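Local coordinates for ATP-dependent DNA helicase PIF1 (Candida albicans, PDB 7OTJ), which uses the energy of ATP hydrolysis to unwind DNA in the 5'-3' direction, and probably resolves G-quadruplexes to keep the nuclear and mitochondrial genomes stable, at residues Leu287-Lys299 against Val306-Asp318. Residues are numbered along the deposited sequence; the frame is centred on the assembly and turned at random.
Sequences LNLKVGAQVMCIK and VNGTLGKVIDFVD
V295 and G311 form the central hydrogen-bonded pair of an antiparallel two-strand contact in the 2B domain, which has an SH3-like fold. G311 N gives the shorter bond to V295 O, 2.9 Å. The return bond from V295 N is longer and meets G311 O from above its carbonyl plane. CG2 of V295 rests on the backbone of G311, 3.5 Å from G311 O. Beyond, C297 N bonds T309 O, and C297 O takes G308 N at 2.7 Å from the type II turn V306-T309. At the other end G292 N, in the turn K290-A293, bonds V313 O. Packing is close round F316. Its ring, swung beside its own backbone N (chi1 -50°), puts CZ 3.6 Å from L289 CB. V291 CG2 and K290 O meet its edge. On the face with Q294, M296, L310 and K312, M296 is buried, its chain lying over G308. L310 CD2 touches M296 CB at 3.7 Å, but L310 and K312 are largely exposed to solvent. In the antiparallel sheet, strand 294-297 also pairs with strand 435-446, through M296 and I445; Q294 bonds A447 just past that strand. Strand 404-409 pairs with 310-316 and touches V295 and C297, while V259 and Y261 of strand 259-267 pack on F316.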
ATOM      1  N   LEU A 287      -4.413  -5.216 -20.882  1.00 65.16           N
ATOM      2  CA  LEU A 287      -3.118  -4.599 -20.600  1.00 58.62           C
ATOM      3  C   LEU A 287      -2.585  -3.995 -21.896  1.00 59.46           C
ATOM      4  O   LEU A 287      -2.175  -4.729 -22.803  1.00 60.45           O
ATOM      5  CB  LEU A 287      -2.135  -5.620 -20.023  1.00 58.58           C
ATOM      6  CG  LEU A 287      -0.706  -5.146 -19.746  1.00 59.63           C
ATOM      7  CD1 LEU A 287      -0.702  -3.977 -18.782  1.00 59.03           C
ATOM      8  CD2 LEU A 287       0.148  -6.280 -19.206  1.00 60.18           C
ATOM      9  N   ASN A 288      -2.604  -2.665 -21.989  1.00 63.05           N
ATOM     10  CA  ASN A 288      -2.130  -1.955 -23.174  1.00 60.97           C
ATOM     11  C   ASN A 288      -0.712  -1.453 -22.931  1.00 62.05           C
ATOM     12  O   ASN A 288      -0.467  -0.728 -21.963  1.00 70.26           O
ATOM     13  CB  ASN A 288      -3.055  -0.788 -23.521  1.00 60.71           C
ATOM     14  CG  ASN A 288      -4.465  -1.239 -23.849  1.00 59.85           C
ATOM     15  OD1 ASN A 288      -4.719  -1.793 -24.921  1.00 69.07           O
ATOM     16  ND2 ASN A 288      -5.395  -0.985 -22.937  1.00 58.53           N
ATOM     17  N   LEU A 289       0.212  -1.822 -23.817  1.00 63.54           N
ATOM     18  CA  LEU A 289       1.619  -1.483 -23.647  1.00 67.54           C
ATOM     19  C   LEU A 289       2.202  -0.977 -24.957  1.00 73.00           C
ATOM     20  O   LEU A 289       1.978  -1.578 -26.011  1.00 80.09           O
ATOM     21  CB  LEU A 289       2.421  -2.695 -23.154  1.00 68.11           C
ATOM     22  CG  LEU A 289       2.091  -3.260 -21.769  1.00 63.68           C
ATOM     23  CD1 LEU A 289       2.982  -4.451 -21.460  1.00 64.64           C
ATOM     24  CD2 LEU A 289       2.235  -2.192 -20.702  1.00 63.16           C
ATOM     25  N   LYS A 290       2.935   0.132 -24.891  1.00 77.00           N
ATOM     26  CA  LYS A 290       3.792   0.572 -25.983  1.00 74.28           C
ATOM     27  C   LYS A 290       5.249   0.426 -25.563  1.00 75.59           C
ATOM     28  O   LYS A 290       5.563  -0.022 -24.457  1.00 77.21           O
ATOM     29  CB  LYS A 290       3.492   2.021 -26.376  1.00 73.93           C
ATOM     30  CG  LYS A 290       2.199   2.212 -27.134  1.00 77.48           C
ATOM     31  CD  LYS A 290       1.922   3.676 -27.408  1.00 82.27           C
ATOM     32  CE  LYS A 290       0.607   3.856 -28.150  1.00 76.26           C
ATOM     33  NZ  LYS A 290       0.267   5.287 -28.354  1.00 88.26           N
ATOM     34  N   VAL A 291       6.149   0.834 -26.445  1.00 82.13           N
ATOM     35  CA  VAL A 291       7.566   0.853 -26.106  1.00 78.84           C
ATOM     36  C   VAL A 291       7.853   2.096 -25.276  1.00 82.82           C
ATOM     37  O   VAL A 291       7.499   3.215 -25.666  1.00 78.31           O
ATOM     38  CB  VAL A 291       8.429   0.802 -27.373  1.00 83.22           C
ATOM     39  CG1 VAL A 291       9.899   0.772 -26.996  1.00 83.60           C
ATOM     40  CG2 VAL A 291       8.053  -0.420 -28.205  1.00 76.39           C
ATOM     41  N   GLY A 292       8.474   1.898 -24.114  1.00 82.44           N
ATOM     42  CA  GLY A 292       8.776   2.985 -23.208  1.00 74.01           C
ATOM     43  C   GLY A 292       7.688   3.314 -22.208  1.00 85.99           C
ATOM     44  O   GLY A 292       7.880   4.221 -21.388  1.00 82.65           O
ATOM     45  N   ALA A 293       6.557   2.611 -22.249  1.00 83.68           N
ATOM     46  CA  ALA A 293       5.465   2.881 -21.325  1.00 84.40           C
ATOM     47  C   ALA A 293       5.884   2.566 -19.894  1.00 75.96           C
ATOM     48  O   ALA A 293       6.485   1.522 -19.625  1.00 77.82           O
ATOM     49  CB  ALA A 293       4.235   2.062 -21.710  1.00 80.31           C
ATOM     50  N   GLN A 294       5.592   3.490 -18.982  1.00 71.01           N
ATOM     51  CA  GLN A 294       5.837   3.248 -17.567  1.00 77.56           C
ATOM     52  C   GLN A 294       4.977   2.091 -17.065  1.00 76.20           C
ATOM     53  O   GLN A 294       3.781   2.017 -17.353  1.00 73.16           O
ATOM     54  CB  GLN A 294       5.537   4.519 -16.773  1.00 78.29           C
ATOM     55  CG  GLN A 294       6.258   4.618 -15.449  1.00 82.00           C
ATOM     56  CD  GLN A 294       7.734   4.916 -15.615  1.00 92.15           C
ATOM     57  OE1 GLN A 294       8.211   5.187 -16.719  1.00 86.41           O
ATOM     58  NE2 GLN A 294       8.467   4.871 -14.512  1.00 91.10           N
ATOM     59  N   VAL A 295       5.578   1.202 -16.269  1.00 75.93           N
ATOM     60  CA  VAL A 295       4.884   0.021 -15.765  1.00 68.67           C
ATOM     61  C   VAL A 295       5.320  -0.260 -14.337  1.00 68.28           C
ATOM     62  O   VAL A 295       6.366   0.197 -13.875  1.00 79.38           O
ATOM     63  CB  VAL A 295       5.127  -1.250 -16.609  1.00 63.99           C
ATOM     64  CG1 VAL A 295       4.455  -1.153 -17.971  1.00 63.95           C
ATOM     65  CG2 VAL A 295       6.612  -1.512 -16.735  1.00 65.80           C
ATOM     66  N   MET A 296       4.497  -1.043 -13.645  1.00 69.44           N
ATOM     67  CA  MET A 296       4.779  -1.474 -12.284  1.00 67.59           C
ATOM     68  C   MET A 296       4.534  -2.968 -12.173  1.00 61.43           C
ATOM     69  O   MET A 296       3.467  -3.456 -12.556  1.00 62.12           O
ATOM     70  CB  MET A 296       3.910  -0.723 -11.273  1.00 62.64           C
ATOM     71  CG  MET A 296       3.797  -1.417  -9.930  1.00 75.88           C
ATOM     72  SD  MET A 296       2.883  -0.457  -8.707  1.00 75.49           S
ATOM     73  CE  MET A 296       1.980  -1.749  -7.868  1.00 72.08           C
ATOM     74  N   CYS A 297       5.520  -3.686 -11.645  1.00 62.44           N
ATOM     75  CA  CYS A 297       5.355  -5.106 -11.380  1.00 65.01           C
ATOM     76  C   CYS A 297       4.368  -5.314 -10.236  1.00 67.40           C
ATOM     77  O   CYS A 297       4.389  -4.588  -9.241  1.00 73.56           O
ATOM     78  CB  CYS A 297       6.705  -5.730 -11.039  1.00 69.13           C
ATOM     79  SG  CYS A 297       6.640  -7.486 -10.692  1.00 76.93           S
ATOM     80  N   ILE A 298       3.495  -6.310 -10.372  1.00 60.08           N
ATOM     81  CA  ILE A 298       2.480  -6.537  -9.350  1.00 71.04           C
ATOM     82  C   ILE A 298       2.582  -7.936  -8.740  1.00 72.81           C
ATOM     83  O   ILE A 298       1.622  -8.420  -8.146  1.00 58.17           O
ATOM     84  CB  ILE A 298       1.066  -6.276  -9.903  1.00 66.30           C
ATOM     85  CG1 ILE A 298       0.738  -7.271 -11.018  1.00 64.24           C
ATOM     86  CG2 ILE A 298       0.941  -4.847 -10.399  1.00 58.44           C
ATOM     87  CD1 ILE A 298      -0.663  -7.137 -11.572  1.00 57.78           C
ATOM     88  N   LYS A 299       3.741  -8.585  -8.859  1.00 73.59           N
ATOM     89  CA  LYS A 299       3.985  -9.869  -8.216  1.00 74.83           C
ATOM     90  C   LYS A 299       5.396  -9.883  -7.651  1.00 79.63           C
ATOM     91  O   LYS A 299       6.313  -9.298  -8.238  1.00 72.67           O
ATOM     92  CB  LYS A 299       3.798 -11.042  -9.192  1.00 67.15           C
ATOM     93  CG  LYS A 299       4.027 -12.411  -8.565  1.00 67.91           C
ATOM     94  CD  LYS A 299       3.565 -13.538  -9.469  1.00 71.38           C
ATOM     95  CE  LYS A 299       2.041 -13.579  -9.583  1.00 81.39           C
ATOM     96  NZ  LYS A 299       1.338 -13.956  -8.319  1.00 75.09           N
ATOM     97  N   VAL A 306      10.075  -7.184  -6.788  1.00 89.39           N
ATOM     98  CA  VAL A 306       8.938  -7.479  -5.930  1.00 83.28           C
ATOM     99  C   VAL A 306       7.724  -6.697  -6.417  1.00 83.69           C
ATOM    100  O   VAL A 306       7.810  -5.870  -7.327  1.00 80.56           O
ATOM    101  CB  VAL A 306       9.230  -7.158  -4.449  1.00 77.71           C
ATOM    102  CG1 VAL A 306      10.458  -7.913  -3.980  1.00 81.60           C
ATOM    103  CG2 VAL A 306       9.419  -5.666  -4.257  1.00 78.96           C
ATOM    104  N   ASN A 307       6.576  -6.993  -5.800  1.00 81.46           N
ATOM    105  CA  ASN A 307       5.342  -6.264  -6.072  1.00 73.52           C
ATOM    106  C   ASN A 307       5.527  -4.784  -5.763  1.00 68.98           C
ATOM    107  O   ASN A 307       5.939  -4.412  -4.662  1.00 76.80           O
ATOM    108  CB  ASN A 307       4.195  -6.842  -5.233  1.00 74.05           C
ATOM    109  CG  ASN A 307       2.816  -6.309  -5.642  1.00 77.47           C
ATOM    110  OD1 ASN A 307       2.613  -5.108  -5.819  1.00 77.10           O
ATOM    111  ND2 ASN A 307       1.858  -7.217  -5.775  1.00 89.42           N
ATOM    112  N   GLY A 308       5.201  -3.942  -6.738  1.00 77.94           N
ATOM    113  CA  GLY A 308       5.359  -2.508  -6.621  1.00 83.37           C
ATOM    114  C   GLY A 308       6.555  -1.939  -7.356  1.00 81.53           C
ATOM    115  O   GLY A 308       6.608  -0.720  -7.559  1.00 78.92           O
ATOM    116  N   THR A 309       7.500  -2.782  -7.769  1.00 72.43           N
ATOM    117  CA  THR A 309       8.695  -2.306  -8.454  1.00 74.20           C
ATOM    118  C   THR A 309       8.332  -1.640  -9.775  1.00 71.69           C
ATOM    119  O   THR A 309       7.589  -2.200 -10.587  1.00 70.53           O
ATOM    120  CB  THR A 309       9.657  -3.467  -8.706  1.00 76.83           C
ATOM    121  OG1 THR A 309       9.955  -4.127  -7.470  1.00 83.11           O
ATOM    122  CG2 THR A 309      10.947  -2.962  -9.330  1.00 74.22           C
ATOM    123  N   LEU A 310       8.878  -0.449 -10.000  1.00 74.43           N
ATOM    124  CA  LEU A 310       8.626   0.276 -11.235  1.00 77.69           C
ATOM    125  C   LEU A 310       9.649  -0.123 -12.290  1.00 79.10           C
ATOM    126  O   LEU A 310      10.797  -0.455 -11.979  1.00 80.64           O
ATOM    127  CB  LEU A 310       8.675   1.789 -11.000  1.00 67.15           C
ATOM    128  CG  LEU A 310       7.705   2.323  -9.941  1.00 69.24           C
ATOM    129  CD1 LEU A 310       7.850   3.825  -9.759  1.00 65.73           C
ATOM    130  CD2 LEU A 310       6.277   1.966 -10.308  1.00 71.79           C
ATOM    131  N   GLY A 311       9.220  -0.092 -13.549  1.00 77.96           N
ATOM    132  CA  GLY A 311      10.060  -0.537 -14.639  1.00 76.96           C
ATOM    133  C   GLY A 311       9.722   0.189 -15.921  1.00 74.68           C
ATOM    134  O   GLY A 311       8.860   1.069 -15.957  1.00 79.01           O
ATOM    135  N   LYS A 312      10.409  -0.205 -16.990  1.00 78.39           N
ATOM    136  CA  LYS A 312      10.219   0.407 -18.297  1.00 81.93           C
ATOM    137  C   LYS A 312      10.371  -0.655 -19.373  1.00 86.92           C
ATOM    138  O   LYS A 312      11.360  -1.395 -19.392  1.00 83.79           O
ATOM    139  CB  LYS A 312      11.218   1.549 -18.517  1.00 83.82           C
ATOM    140  CG  LYS A 312      11.255   2.105 -19.932  1.00 85.47           C
ATOM    141  CD  LYS A 312      12.116   3.360 -19.995  1.00 88.13           C
ATOM    142  CE  LYS A 312      12.437   3.770 -21.428  1.00 92.41           C
ATOM    143  NZ  LYS A 312      13.417   2.861 -22.095  1.00 94.28           N
ATOM    144  N   VAL A 313       9.383  -0.722 -20.260  1.00 85.99           N
ATOM    145  CA  VAL A 313       9.340  -1.719 -21.323  1.00 88.36           C
ATOM    146  C   VAL A 313      10.179  -1.246 -22.503  1.00 88.18           C
ATOM    147  O   VAL A 313      10.082  -0.087 -22.924  1.00 83.42           O
ATOM    148  CB  VAL A 313       7.891  -1.998 -21.744  1.00 89.72           C
ATOM    149  CG1 VAL A 313       7.134  -0.697 -21.897  1.00 87.04           C
ATOM    150  CG2 VAL A 313       7.865  -2.794 -23.034  1.00 83.90           C
ATOM    151  N   ILE A 314      11.010  -2.140 -23.038  1.00 92.25           N
ATOM    152  CA  ILE A 314      11.928  -1.804 -24.114  1.00 95.51           C
ATOM    153  C   ILE A 314      11.537  -2.467 -25.431  1.00 99.62           C
ATOM    154  O   ILE A 314      11.689  -1.861 -26.494  1.00 97.79           O
ATOM    155  CB  ILE A 314      13.373  -2.179 -23.722  1.00 84.31           C
ATOM    156  CG1 ILE A 314      13.623  -1.863 -22.248  1.00 82.78           C
ATOM    157  CG2 ILE A 314      14.364  -1.447 -24.608  1.00 95.30           C
ATOM    158  CD1 ILE A 314      14.936  -2.400 -21.733  1.00 91.15           C
ATOM    159  N   ASP A 315      11.044  -3.707 -25.394  1.00100.08           N
ATOM    160  CA  ASP A 315      10.722  -4.425 -26.624  1.00101.82           C
ATOM    161  C   ASP A 315       9.599  -5.423 -26.358  1.00 99.30           C
ATOM    162  O   ASP A 315       9.235  -5.687 -25.209  1.00 95.54           O
ATOM    163  CB  ASP A 315      11.965  -5.129 -27.188  1.00101.85           C
ATOM    164  CG  ASP A 315      11.882  -5.364 -28.687  1.00106.34           C
ATOM    165  OD1 ASP A 315      10.909  -4.897 -29.317  1.00104.11           O
ATOM    166  OD2 ASP A 315      12.795  -6.017 -29.236  1.00104.45           O
ATOM    167  N   PHE A 316       9.046  -5.980 -27.447  1.00101.47           N
ATOM    168  CA  PHE A 316       8.088  -7.094 -27.386  1.00 96.17           C
ATOM    169  C   PHE A 316       8.453  -8.101 -28.475  1.00110.70           C
ATOM    170  O   PHE A 316       7.990  -7.972 -29.611  1.00125.08           O
ATOM    171  CB  PHE A 316       6.643  -6.643 -27.586  1.00 88.33           C
ATOM    172  CG  PHE A 316       6.215  -5.490 -26.737  1.00 90.70           C
ATOM    173  CD1 PHE A 316       6.353  -4.192 -27.195  1.00 93.54           C
ATOM    174  CD2 PHE A 316       5.613  -5.705 -25.511  1.00 76.94           C
ATOM    175  CE1 PHE A 316       5.937  -3.129 -26.427  1.00 89.07           C
ATOM    176  CE2 PHE A 316       5.195  -4.647 -24.738  1.00 87.19           C
ATOM    177  CZ  PHE A 316       5.353  -3.355 -25.199  1.00 87.95           C
ATOM    178  N   VAL A 317       9.266  -9.099 -28.136  1.00103.89           N
ATOM    179  CA  VAL A 317       9.248 -10.358 -28.876  1.00112.57           C
ATOM    180  C   VAL A 317       9.874 -11.431 -27.999  1.00111.25           C
ATOM    181  O   VAL A 317      10.858 -11.181 -27.298  1.00101.43           O
ATOM    182  CB  VAL A 317       9.962 -10.236 -30.248  1.00114.81           C
ATOM    183  CG1 VAL A 317      11.423  -9.815 -30.093  1.00114.92           C
ATOM    184  CG2 VAL A 317       9.848 -11.539 -31.037  1.00 99.85           C
ATOM    185  N   ASP A 318       9.256 -12.616 -27.993  1.00120.34           N
ATOM    186  CA  ASP A 318       9.961 -13.839 -27.611  1.00137.59           C
ATOM    187  C   ASP A 318       9.254 -15.021 -28.272  1.00129.80           C
ATOM    188  O   ASP A 318       8.191 -15.435 -27.799  1.00128.49           O
ATOM    189  CB  ASP A 318      10.013 -14.007 -26.102  1.00153.35           C
ATOM    190  CG  ASP A 318      10.605 -15.346 -25.690  1.00146.26           C
ATOM    191  OD1 ASP A 318      11.787 -15.599 -26.005  1.00143.87           O
ATOM    192  OD2 ASP A 318       9.883 -16.148 -25.058  1.00131.84           O
TER